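Local coordinates for protein nucleoside kinase (Methanococcus jannaschii, PDB 2C49) that phosphorylates nucleosides such as inosine, guanosine and cytidine to their monophosphates, using ATP as phosphate donor with magnesium or manganese, at residues 18-23 with 98-103; 43-48 with 135-140; 203-208 with 223-228. All blocks are in the same frame, centred on the assembly; numbering follows the deposited sequence.

Interaction 1 (18-23 with 98-103). With ADN (adenosine), chain C.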
loop_
_atom_site.group_PDB
_atom_site.type_symbol
_atom_site.label_atom_id
_atom_site.label_comp_id
_atom_site.label_asym_id
_atom_site.label_seq_id
_atom_site.Cartn_x
_atom_site.Cartn_y
_atom_site.Cartn_z
ATOM N N TYR A 18 -1.935 -0.332 -6.893
ATOM C CA TYR A 18 -0.515 -0.637 -6.791
ATOM C C TYR A 18 -0.391 -2.084 -7.270
ATOM O O TYR A 18 -1.208 -2.937 -6.885
ATOM C CB TYR A 18 -0.100 -0.603 -5.316
ATOM C CG TYR A 18 0.169 0.757 -4.715
ATOM C CD1 TYR A 18 -0.707 1.302 -3.768
ATOM C CD2 TYR A 18 1.324 1.479 -5.050
ATOM C CE1 TYR A 18 -0.437 2.518 -3.158
ATOM C CE2 TYR A 18 1.595 2.716 -4.460
ATOM C CZ TYR A 18 0.717 3.221 -3.498
ATOM O OH TYR A 18 0.975 4.427 -2.893
ATOM N N ILE A 19 0.582 -2.368 -8.134
ATOM C CA ILE A 19 0.720 -3.708 -8.725
ATOM C C ILE A 19 2.177 -4.167 -8.534
ATOM O O ILE A 19 3.098 -3.465 -8.978
ATOM C CB ILE A 19 0.323 -3.677 -10.226
ATOM C CG1 ILE A 19 -1.097 -3.070 -10.431
ATOM C CG2 ILE A 19 0.463 -5.050 -10.864
ATOM C CD1 ILE A 19 -1.466 -2.822 -11.885
ATOM N N PHE A 20 2.379 -5.309 -7.872
ATOM C CA PHE A 20 3.719 -5.781 -7.512
ATOM C C PHE A 20 4.016 -7.201 -8.028
ATOM O O PHE A 20 3.149 -8.090 -7.999
ATOM C CB PHE A 20 3.961 -5.791 -5.987
ATOM C CG PHE A 20 3.486 -4.564 -5.256
ATOM C CD1 PHE A 20 2.208 -4.521 -4.707
ATOM C CD2 PHE A 20 4.334 -3.482 -5.070
ATOM C CE1 PHE A 20 1.768 -3.408 -4.018
ATOM C CE2 PHE A 20 3.913 -2.368 -4.381
ATOM C CZ PHE A 20 2.627 -2.323 -3.856
ATOM N N ASN A 21 5.255 -7.376 -8.494
ATOM C CA ASN A 21 5.823 -8.662 -8.860
ATOM C C ASN A 21 6.641 -9.185 -7.707
ATOM O O ASN A 21 7.514 -8.469 -7.164
ATOM C CB ASN A 21 6.738 -8.510 -10.065
ATOM C CG ASN A 21 5.979 -8.367 -11.342
ATOM O OD1 ASN A 21 5.637 -9.360 -11.976
ATOM N ND2 ASN A 21 5.712 -7.123 -11.743
ATOM N N VAL A 22 6.322 -10.414 -7.312
ATOM C CA VAL A 22 7.082 -11.145 -6.307
ATOM C C VAL A 22 7.377 -12.529 -6.888
ATOM O O VAL A 22 6.691 -12.976 -7.807
ATOM C CB VAL A 22 6.359 -11.202 -4.906
ATOM C CG1 VAL A 22 6.045 -9.766 -4.361
ATOM C CG2 VAL A 22 5.082 -12.007 -4.951
ATOM N N GLU A 23 8.415 -13.192 -6.387
ATOM C CA GLU A 23 8.720 -14.535 -6.837
ATOM C C GLU A 23 7.686 -15.492 -6.246
ATOM O O GLU A 23 7.106 -16.315 -6.950
ATOM C CB GLU A 23 10.149 -14.925 -6.432
ATOM C CG GLU A 23 11.014 -15.338 -7.607
ATOM C CD GLU A 23 11.671 -14.152 -8.286
ATOM O OE1 GLU A 23 12.778 -13.761 -7.857
ATOM O OE2 GLU A 23 11.082 -13.612 -9.247
ATOM N N LYS A 98 -8.978 1.489 -3.308
ATOM C CA LYS A 98 -7.562 1.254 -3.633
ATOM C C LYS A 98 -7.249 -0.225 -3.558
ATOM O O LYS A 98 -7.750 -0.914 -2.681
ATOM C CB LYS A 98 -6.631 2.001 -2.693
ATOM C CG LYS A 98 -6.391 3.459 -3.094
ATOM C CD LYS A 98 -6.024 4.287 -1.898
ATOM C CE LYS A 98 -5.748 5.755 -2.317
ATOM N NZ LYS A 98 -7.048 6.475 -2.607
ATOM N N ALA A 99 -6.399 -0.681 -4.474
ATOM C CA ALA A 99 -6.043 -2.097 -4.548
ATOM C C ALA A 99 -4.525 -2.287 -4.440
ATOM O O ALA A 99 -3.768 -1.511 -5.015
ATOM C CB ALA A 99 -6.576 -2.694 -5.871
ATOM N N TRP A 100 -4.111 -3.319 -3.710
ATOM C CA TRP A 100 -2.717 -3.775 -3.666
ATOM C C TRP A 100 -2.716 -5.168 -4.274
ATOM O O TRP A 100 -3.306 -6.109 -3.717
ATOM C CB TRP A 100 -2.178 -3.821 -2.231
ATOM C CG TRP A 100 -1.832 -2.471 -1.725
ATOM C CD1 TRP A 100 -0.578 -1.929 -1.618
ATOM C CD2 TRP A 100 -2.742 -1.467 -1.244
ATOM N NE1 TRP A 100 -0.641 -0.659 -1.089
ATOM C CE2 TRP A 100 -1.961 -0.340 -0.860
ATOM C CE3 TRP A 100 -4.135 -1.409 -1.070
ATOM C CZ2 TRP A 100 -2.528 0.839 -0.373
ATOM C CZ3 TRP A 100 -4.695 -0.232 -0.569
ATOM C CH2 TRP A 100 -3.883 0.881 -0.232
ATOM N N ILE A 101 -2.051 -5.285 -5.419
ATOM C CA ILE A 101 -2.115 -6.477 -6.260
ATOM C C ILE A 101 -0.732 -7.094 -6.377
ATOM O O ILE A 101 0.236 -6.419 -6.767
ATOM C CB ILE A 101 -2.671 -6.076 -7.654
ATOM C CG1 ILE A 101 -4.081 -5.470 -7.485
ATOM C CG2 ILE A 101 -2.672 -7.276 -8.627
ATOM C CD1 ILE A 101 -4.590 -4.689 -8.682
ATOM N N PHE A 102 -0.642 -8.368 -5.999
ATOM C CA PHE A 102 0.627 -9.076 -6.002
ATOM C C PHE A 102 0.550 -10.201 -6.986
ATOM O O PHE A 102 -0.409 -10.941 -6.983
ATOM C CB PHE A 102 0.969 -9.591 -4.606
ATOM C CG PHE A 102 1.067 -8.502 -3.611
ATOM C CD1 PHE A 102 -0.072 -7.985 -3.022
ATOM C CD2 PHE A 102 2.297 -7.958 -3.292
ATOM C CE1 PHE A 102 0.023 -6.933 -2.118
ATOM C CE2 PHE A 102 2.384 -6.919 -2.393
ATOM C CZ PHE A 102 1.249 -6.418 -1.806
ATOM N N THR A 103 1.561 -10.279 -7.842
ATOM C CA THR A 103 1.667 -11.300 -8.853
ATOM C C THR A 103 2.921 -12.151 -8.602
ATOM O O THR A 103 4.027 -11.620 -8.558
ATOM C CB THR A 103 1.760 -10.636 -10.241
ATOM O OG1 THR A 103 0.642 -9.751 -10.434
ATOM C CG2 THR A 103 1.587 -11.670 -11.304
HETATM O "O5'" ADN C . -9.968 -6.433 -12.562
HETATM C "C5'" ADN C . -8.721 -5.849 -12.191
HETATM C "C4'" ADN C . -9.060 -4.719 -11.214
HETATM O "O4'" ADN C . -9.806 -5.165 -10.082
HETATM C "C3'" ADN C . -8.005 -3.702 -10.725
HETATM O "O3'" ADN C . -7.909 -2.488 -11.469
HETATM C "C2'" ADN C . -8.313 -3.450 -9.237
HETATM O "O2'" ADN C . -8.701 -2.113 -8.931
HETATM C "C1'" ADN C . -9.520 -4.342 -8.949
HETATM N N9 ADN C . -9.486 -5.121 -7.734
HETATM C C8 ADN C . -8.454 -5.819 -7.200
HETATM N N7 ADN C . -8.861 -6.458 -6.060
HETATM C C5 ADN C . -10.162 -6.202 -5.894
HETATM C C6 ADN C . -11.267 -6.482 -4.972
HETATM N N6 ADN C . -11.016 -7.276 -3.947
HETATM N N1 ADN C . -12.502 -5.957 -5.168
HETATM C C2 ADN C . -12.809 -5.172 -6.228
HETATM N N3 ADN C . -11.885 -4.859 -7.149
HETATM C C4 ADN C . -10.543 -5.341 -6.983
#
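Four aromatic rings, Y18, F20, W100 and F102, line one face of a parallel strand pair. CD1 of Y18 lies over one face of the W100 indole, near its rim, and comes 3.3 Å from W100 NE1. The Y18 plane is 28° from that of the W100 five-membered ring, and the two are offset with little overlap. F20 and F102 repeat this: F20 CD1 sits over a face of the F102 ring, 3.3 Å from F102 CE2. W100 CD1 meets the F20 ring at its edge, 3.7 Å from F20 CE1, and V22 CG1 reaches the edge of F102. All four put CG beside the backbone N (chi1 -44° to -81°), which makes neighbouring rings lean the same way and lie side by side. Five N-H...O bonds join the backbones in parallel register, from Y18 N to A99 O (2.9 Å) through V22 N to T103 O. The other face carries I19, N21, I101 and T103. A99 CB and I101 CD1 pack against the adenosine ribose, and T103 OG1 bonds to Q109. W100 meets W100 and F20 of the second subunit edge-to-face, F102 stacks on F112 of the second subunit, and Y18 OH bonds to E95 of the second subunit. This sheet is the lid of the ribokinase (PfkB) fold, covering the nucleoside. Strands 15-21 and 98-103 are its central pair, flanked by strands 39-42 and 109-114.

Interaction 2 (43-48 with 135-140). With ADN (adenosine), chain C.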
loop_
_atom_site.group_PDB
_atom_site.type_symbol
_atom_site.label_atom_id
_atom_site.label_comp_id
_atom_site.label_asym_id
_atom_site.label_seq_id
_atom_site.Cartn_x
_atom_site.Cartn_y
_atom_site.Cartn_z
ATOM N N GLY A 43 -9.658 -0.296 -11.094
ATOM C CA GLY A 43 -11.051 -0.551 -10.784
ATOM C C GLY A 43 -11.697 -1.187 -12.014
ATOM O O GLY A 43 -11.643 -0.614 -13.108
ATOM N N ALA A 44 -12.250 -2.382 -11.834
ATOM C CA ALA A 44 -12.882 -3.148 -12.932
ATOM C C ALA A 44 -13.861 -2.393 -13.823
ATOM O O ALA A 44 -13.853 -2.555 -15.058
ATOM C CB ALA A 44 -13.567 -4.419 -12.402
ATOM N N ALA A 45 -14.733 -1.584 -13.221
ATOM C CA ALA A 45 -15.742 -0.936 -14.033
ATOM C C ALA A 45 -15.091 0.150 -14.881
ATOM O O ALA A 45 -15.420 0.289 -16.055
ATOM C CB ALA A 45 -16.837 -0.357 -13.185
ATOM N N ALA A 46 -14.191 0.929 -14.268
ATOM C CA ALA A 46 -13.489 1.981 -14.983
ATOM C C ALA A 46 -12.613 1.356 -16.068
ATOM O O ALA A 46 -12.575 1.867 -17.182
ATOM C CB ALA A 46 -12.637 2.887 -14.013
ATOM N N ASN A 47 -11.943 0.242 -15.739
ATOM C CA ASN A 47 -11.014 -0.398 -16.687
ATOM C C ASN A 47 -11.799 -0.776 -17.960
ATOM O O ASN A 47 -11.342 -0.578 -19.091
ATOM C CB ASN A 47 -10.447 -1.689 -16.091
ATOM C CG ASN A 47 -9.389 -1.470 -15.019
ATOM O OD1 ASN A 47 -8.773 -0.378 -14.898
ATOM N ND2 ASN A 47 -9.149 -2.539 -14.222
ATOM N N THR A 48 -12.985 -1.352 -17.744
ATOM C CA THR A 48 -13.857 -1.781 -18.838
ATOM C C THR A 48 -14.381 -0.578 -19.608
ATOM O O THR A 48 -14.378 -0.589 -20.854
ATOM C CB THR A 48 -15.027 -2.647 -18.308
ATOM O OG1 THR A 48 -14.497 -3.683 -17.474
ATOM C CG2 THR A 48 -15.651 -3.456 -19.452
ATOM N N HIS A 135 -23.163 -3.268 -17.875
ATOM C CA HIS A 135 -22.171 -4.221 -17.439
ATOM C C HIS A 135 -21.803 -3.958 -16.000
ATOM O O HIS A 135 -21.313 -2.871 -15.644
ATOM C CB HIS A 135 -20.916 -4.093 -18.301
ATOM C CG HIS A 135 -19.783 -4.965 -17.864
ATOM N ND1 HIS A 135 -19.860 -6.336 -17.890
ATOM C CD2 HIS A 135 -18.540 -4.660 -17.417
ATOM C CE1 HIS A 135 -18.709 -6.845 -17.494
ATOM N NE2 HIS A 135 -17.897 -5.851 -17.177
ATOM N N ILE A 136 -22.028 -4.955 -15.161
ATOM C CA ILE A 136 -21.813 -4.788 -13.743
ATOM C C ILE A 136 -20.479 -5.506 -13.432
ATOM O O ILE A 136 -20.389 -6.731 -13.591
ATOM C CB ILE A 136 -23.038 -5.396 -13.015
ATOM C CG1 ILE A 136 -24.296 -4.601 -13.427
ATOM C CG2 ILE A 136 -22.806 -5.463 -11.465
ATOM C CD1 ILE A 136 -25.621 -5.259 -13.045
ATOM N N ALA A 137 -19.472 -4.739 -13.015
ATOM C CA ALA A 137 -18.078 -5.246 -12.938
ATOM C C ALA A 137 -17.536 -5.013 -11.574
ATOM O O ALA A 137 -17.117 -3.888 -11.286
ATOM C CB ALA A 137 -17.196 -4.546 -13.979
ATOM N N THR A 138 -17.580 -6.056 -10.716
ATOM C CA THR A 138 -17.342 -5.958 -9.264
ATOM C C THR A 138 -18.356 -5.033 -8.612
ATOM O O THR A 138 -19.370 -4.647 -9.250
ATOM C CB THR A 138 -15.864 -5.497 -8.892
ATOM O OG1 THR A 138 -15.624 -4.165 -9.358
ATOM C CG2 THR A 138 -14.797 -6.345 -9.635
ATOM N N GLY A 139 -18.088 -4.724 -7.345
ATOM C CA GLY A 139 -18.853 -3.810 -6.519
ATOM C C GLY A 139 -19.797 -4.455 -5.528
ATOM O O GLY A 139 -19.758 -5.675 -5.238
ATOM N N ASP A 140 -20.666 -3.613 -5.014
ATOM C CA ASP A 140 -21.567 -3.948 -3.942
ATOM C C ASP A 140 -22.723 -4.840 -4.388
ATOM O O ASP A 140 -23.442 -4.490 -5.306
ATOM C CB ASP A 140 -22.088 -2.647 -3.320
ATOM C CG ASP A 140 -23.140 -2.878 -2.267
ATOM O OD1 ASP A 140 -22.761 -3.209 -1.138
ATOM O OD2 ASP A 140 -24.367 -2.720 -2.468
HETATM O "O5'" ADN C . -9.968 -6.433 -12.562
HETATM C "C5'" ADN C . -8.721 -5.849 -12.191
HETATM C "C4'" ADN C . -9.060 -4.719 -11.214
HETATM O "O4'" ADN C . -9.806 -5.165 -10.082
HETATM C "C3'" ADN C . -8.005 -3.702 -10.725
HETATM O "O3'" ADN C . -7.909 -2.488 -11.469
HETATM C "C2'" ADN C . -8.313 -3.450 -9.237
HETATM O "O2'" ADN C . -8.701 -2.113 -8.931
HETATM C "C1'" ADN C . -9.520 -4.342 -8.949
HETATM N N9 ADN C . -9.486 -5.121 -7.734
HETATM C C8 ADN C . -8.454 -5.819 -7.200
HETATM N N7 ADN C . -8.861 -6.458 -6.060
HETATM C C5 ADN C . -10.162 -6.202 -5.894
HETATM C C6 ADN C . -11.267 -6.482 -4.972
HETATM N N6 ADN C . -11.016 -7.276 -3.947
HETATM N N1 ADN C . -12.502 -5.957 -5.168
HETATM C C2 ADN C . -12.809 -5.172 -6.228
HETATM N N3 ADN C . -11.885 -4.859 -7.149
HETATM C C4 ADN C . -10.543 -5.341 -6.983
HETATM O O HOH W 1 -12.886 -3.343 -9.229
HETATM O O HOH W 2 -15.367 -6.605 -16.008
#
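The start of helix 44-54 packs on the end of strand 131-137, the short axes running at 133° and 8.0 Å apart at their closest. A45 and A137 make the nearest approach, with CA atoms 5.0 Å apart. No direct hydrogen bond crosses. Small side chains allow the close fit: A44 CB is 4.0 Å from A137 CB and touches T138 CG2 at 3.6 Å. Further along, T48 CG2 packs on H135 CD2 at 3.7 Å, the two side chains crossing at about a right angle. T48 OG1 lies beside its backbone N (chi1 -51°), which turns it to A44 O and directs CG2 at H135. T48 N reaches the same A44 O from the opposite face of the carbonyl plane. Two waters sit between the segments. One accepts from A44 N and donates to T138 OG1; the other lies in the H135 ring plane at NE2 and donates weakly to T48 OG1. H135 ND1 bonds to S158. G43, at the N-cap position, gives its N-H to adenosine O3' at 2.8 Å and more weakly to O2'. N47 ND2, one turn on, donates to the same O3' at 3.0 Å. D247, the presumed proton acceptor, bonds to both N47 and the nucleoside. In the PfkB (ribokinase) fold the glycine-led N-terminus of this helix lies at the substrate site, here gripping the ribose of the bound adenosine.

Interaction 3 (203-208 with 223-228)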
loop_
_atom_site.group_PDB
_atom_site.type_symbol
_atom_site.label_atom_id
_atom_site.label_comp_id
_atom_site.label_asym_id
_atom_site.label_seq_id
_atom_site.Cartn_x
_atom_site.Cartn_y
_atom_site.Cartn_z
ATOM N N ASP A 203 -27.304 -25.337 -15.209
ATOM C CA ASP A 203 -28.084 -24.499 -14.292
ATOM C C ASP A 203 -27.965 -23.019 -14.622
ATOM O O ASP A 203 -28.947 -22.272 -14.573
ATOM C CB ASP A 203 -27.606 -24.707 -12.869
ATOM C CG ASP A 203 -27.877 -26.085 -12.385
ATOM O OD1 ASP A 203 -29.053 -26.495 -12.491
ATOM O OD2 ASP A 203 -26.972 -26.801 -11.915
ATOM N N TYR A 204 -26.739 -22.600 -14.922
ATOM C CA TYR A 204 -26.501 -21.234 -15.348
ATOM C C TYR A 204 -27.283 -20.960 -16.615
ATOM O O TYR A 204 -27.942 -19.936 -16.707
ATOM C CB TYR A 204 -25.038 -20.992 -15.632
ATOM C CG TYR A 204 -24.156 -21.040 -14.420
ATOM C CD1 TYR A 204 -23.386 -22.177 -14.126
ATOM C CD2 TYR A 204 -24.073 -19.939 -13.568
ATOM C CE1 TYR A 204 -22.555 -22.215 -12.993
ATOM C CE2 TYR A 204 -23.233 -19.957 -12.466
ATOM C CZ TYR A 204 -22.477 -21.093 -12.184
ATOM O OH TYR A 204 -21.653 -21.079 -11.074
ATOM N N LEU A 205 -27.193 -21.890 -17.577
ATOM C CA LEU A 205 -27.820 -21.731 -18.888
ATOM C C LEU A 205 -29.369 -21.723 -18.863
ATOM O O LEU A 205 -29.988 -21.228 -19.786
ATOM C CB LEU A 205 -27.252 -22.753 -19.911
ATOM C CG LEU A 205 -26.095 -22.179 -20.778
ATOM C CD1 LEU A 205 -26.323 -20.714 -21.178
ATOM C CD2 LEU A 205 -24.790 -22.223 -20.050
ATOM N N GLU A 206 -29.977 -22.226 -17.796
ATOM C CA GLU A 206 -31.399 -22.022 -17.587
ATOM C C GLU A 206 -31.767 -20.569 -17.313
ATOM O O GLU A 206 -32.926 -20.201 -17.492
ATOM C CB GLU A 206 -31.899 -22.887 -16.422
ATOM C CG GLU A 206 -31.793 -24.384 -16.707
ATOM C CD GLU A 206 -32.337 -25.296 -15.606
ATOM O OE1 GLU A 206 -32.714 -24.822 -14.501
ATOM O OE2 GLU A 206 -32.370 -26.522 -15.863
ATOM N N ARG A 207 -30.797 -19.775 -16.828
ATOM C CA ARG A 207 -31.046 -18.398 -16.413
ATOM C C ARG A 207 -30.446 -17.326 -17.315
ATOM O O ARG A 207 -31.009 -16.245 -17.449
ATOM C CB ARG A 207 -30.541 -18.157 -14.985
ATOM C CG ARG A 207 -31.390 -18.831 -13.972
ATOM C CD ARG A 207 -30.623 -19.752 -13.072
ATOM N NE ARG A 207 -31.474 -20.356 -12.060
ATOM C CZ ARG A 207 -31.577 -21.674 -11.901
ATOM N NH1 ARG A 207 -30.883 -22.491 -12.694
ATOM N NH2 ARG A 207 -32.363 -22.164 -10.961
ATOM N N VAL A 208 -29.296 -17.611 -17.897
ATOM C CA VAL A 208 -28.570 -16.608 -18.685
ATOM C C VAL A 208 -28.538 -17.010 -20.143
ATOM O O VAL A 208 -28.803 -18.166 -20.460
ATOM C CB VAL A 208 -27.107 -16.380 -18.179
ATOM C CG1 VAL A 208 -27.084 -16.016 -16.685
ATOM C CG2 VAL A 208 -26.196 -17.591 -18.506
ATOM N N TYR A 223 -20.435 -20.622 -23.274
ATOM C CA TYR A 223 -21.529 -21.593 -23.268
ATOM C C TYR A 223 -22.832 -20.876 -23.540
ATOM O O TYR A 223 -23.114 -19.875 -22.901
ATOM C CB TYR A 223 -21.629 -22.229 -21.888
ATOM C CG TYR A 223 -20.407 -22.947 -21.439
ATOM C CD1 TYR A 223 -19.509 -22.361 -20.559
ATOM C CD2 TYR A 223 -20.143 -24.230 -21.895
ATOM C CE1 TYR A 223 -18.362 -23.066 -20.131
ATOM C CE2 TYR A 223 -19.027 -24.936 -21.468
ATOM C CZ TYR A 223 -18.134 -24.354 -20.602
ATOM O OH TYR A 223 -17.016 -25.084 -20.208
ATOM N N THR A 224 -23.615 -21.356 -24.504
ATOM C CA THR A 224 -24.987 -20.862 -24.664
ATOM C C THR A 224 -25.895 -22.085 -24.523
ATOM O O THR A 224 -25.403 -23.229 -24.401
ATOM C CB THR A 224 -25.216 -20.227 -26.051
ATOM O OG1 THR A 224 -25.109 -21.253 -27.052
ATOM C CG2 THR A 224 -24.077 -19.211 -26.412
ATOM N N LYS A 225 -27.207 -21.849 -24.566
ATOM C CA LYS A 225 -28.178 -22.940 -24.505
ATOM C C LYS A 225 -27.965 -23.939 -25.645
ATOM O O LYS A 225 -28.221 -25.137 -25.502
ATOM C CB LYS A 225 -29.607 -22.381 -24.499
ATOM C CG LYS A 225 -30.157 -22.049 -23.096
ATOM C CD LYS A 225 -29.897 -20.577 -22.660
ATOM C CE LYS A 225 -31.215 -19.845 -22.374
ATOM N NZ LYS A 225 -31.221 -19.156 -21.061
ATOM N N ASP A 226 -27.425 -23.451 -26.759
ATOM C CA ASP A 226 -27.236 -24.280 -27.929
ATOM C C ASP A 226 -25.880 -24.946 -28.045
ATOM O O ASP A 226 -25.783 -26.073 -28.540
ATOM C CB ASP A 226 -27.484 -23.451 -29.188
ATOM C CG ASP A 226 -28.868 -22.856 -29.224
ATOM O OD1 ASP A 226 -29.838 -23.590 -28.915
ATOM O OD2 ASP A 226 -29.069 -21.663 -29.533
ATOM N N LYS A 227 -24.824 -24.254 -27.633
ATOM C CA LYS A 227 -23.486 -24.716 -27.986
ATOM C C LYS A 227 -22.366 -24.308 -27.055
ATOM O O LYS A 227 -22.516 -23.455 -26.197
ATOM C CB LYS A 227 -23.128 -24.306 -29.427
ATOM C CG LYS A 227 -23.373 -22.855 -29.790
ATOM C CD LYS A 227 -23.276 -22.699 -31.301
ATOM C CE LYS A 227 -24.039 -21.504 -31.827
ATOM N NZ LYS A 227 -23.116 -20.378 -32.185
ATOM N N LYS A 228 -21.213 -24.920 -27.272
ATOM C CA LYS A 228 -20.045 -24.621 -26.461
ATOM C C LYS A 228 -19.046 -24.070 -27.455
ATOM O O LYS A 228 -18.747 -24.723 -28.451
ATOM C CB LYS A 228 -19.573 -25.930 -25.804
ATOM C CG LYS A 228 -18.337 -25.839 -24.945
ATOM C CD LYS A 228 -17.773 -27.239 -24.732
ATOM C CE LYS A 228 -16.640 -27.255 -23.715
ATOM N NZ LYS A 228 -16.001 -28.634 -23.712
#
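Residues 203-208, on and just after helix 201-205, face the turn between strands 220-223 and 228-231, with L205 and K225 closest at 5.8 Å between CA atoms. L205 touches the turn with both methyls. CD2 packs on Y223 CB at 3.7 Å, the two side chains crossing at about a right angle, and CD1 lies 3.6 Å from the carbonyl carbon of T224. The K225 chain folds back toward the opposite backbone through torsions far from staggered (chi2 92°). K225 CD comes only 2.9 Å from L205 O, so the chain looks strained and its exact path is doubtful. As modelled, K225 NZ donates to L205 O and to V208 O, each at 2.7 Å. The approach to L205 O is tilted 27° from the carbonyl plane; at V208 O the amine stands above the plane. T224 OG1 accepts from D226 N and K227 N, an ST turn and ST motif that brace the turn from within. R207 NH1 bonds to D203 O in the guanidinium plane, and R207 NE pairs with E178. The L205 and V208 carbonyls would probably favour the charged amine. Separately, its two bonds and the leucine packing join the turn to 203-208.

All three contacts lie in one PfkB-family chain. Along it, the segments of interactions 1 and 2 alternate, while interaction 3 comes after both. Interaction 1 belongs to the small four-stranded sheet at the dimer interface. Interaction 2 lies near the chain centre, on a strand of the large eight-stranded sheet. Their centres are about 19 Å apart and both touch the adenosine, so the nucleoside lies between the small sheet and the main body. Interaction 3 is at the far end of the large sheet, beside its outermost strand 228-231. It is about 23 Å from interaction 2 and about 35 Å from interaction 1, centre to centre, on the opposite side of the chain's centre from interaction 1.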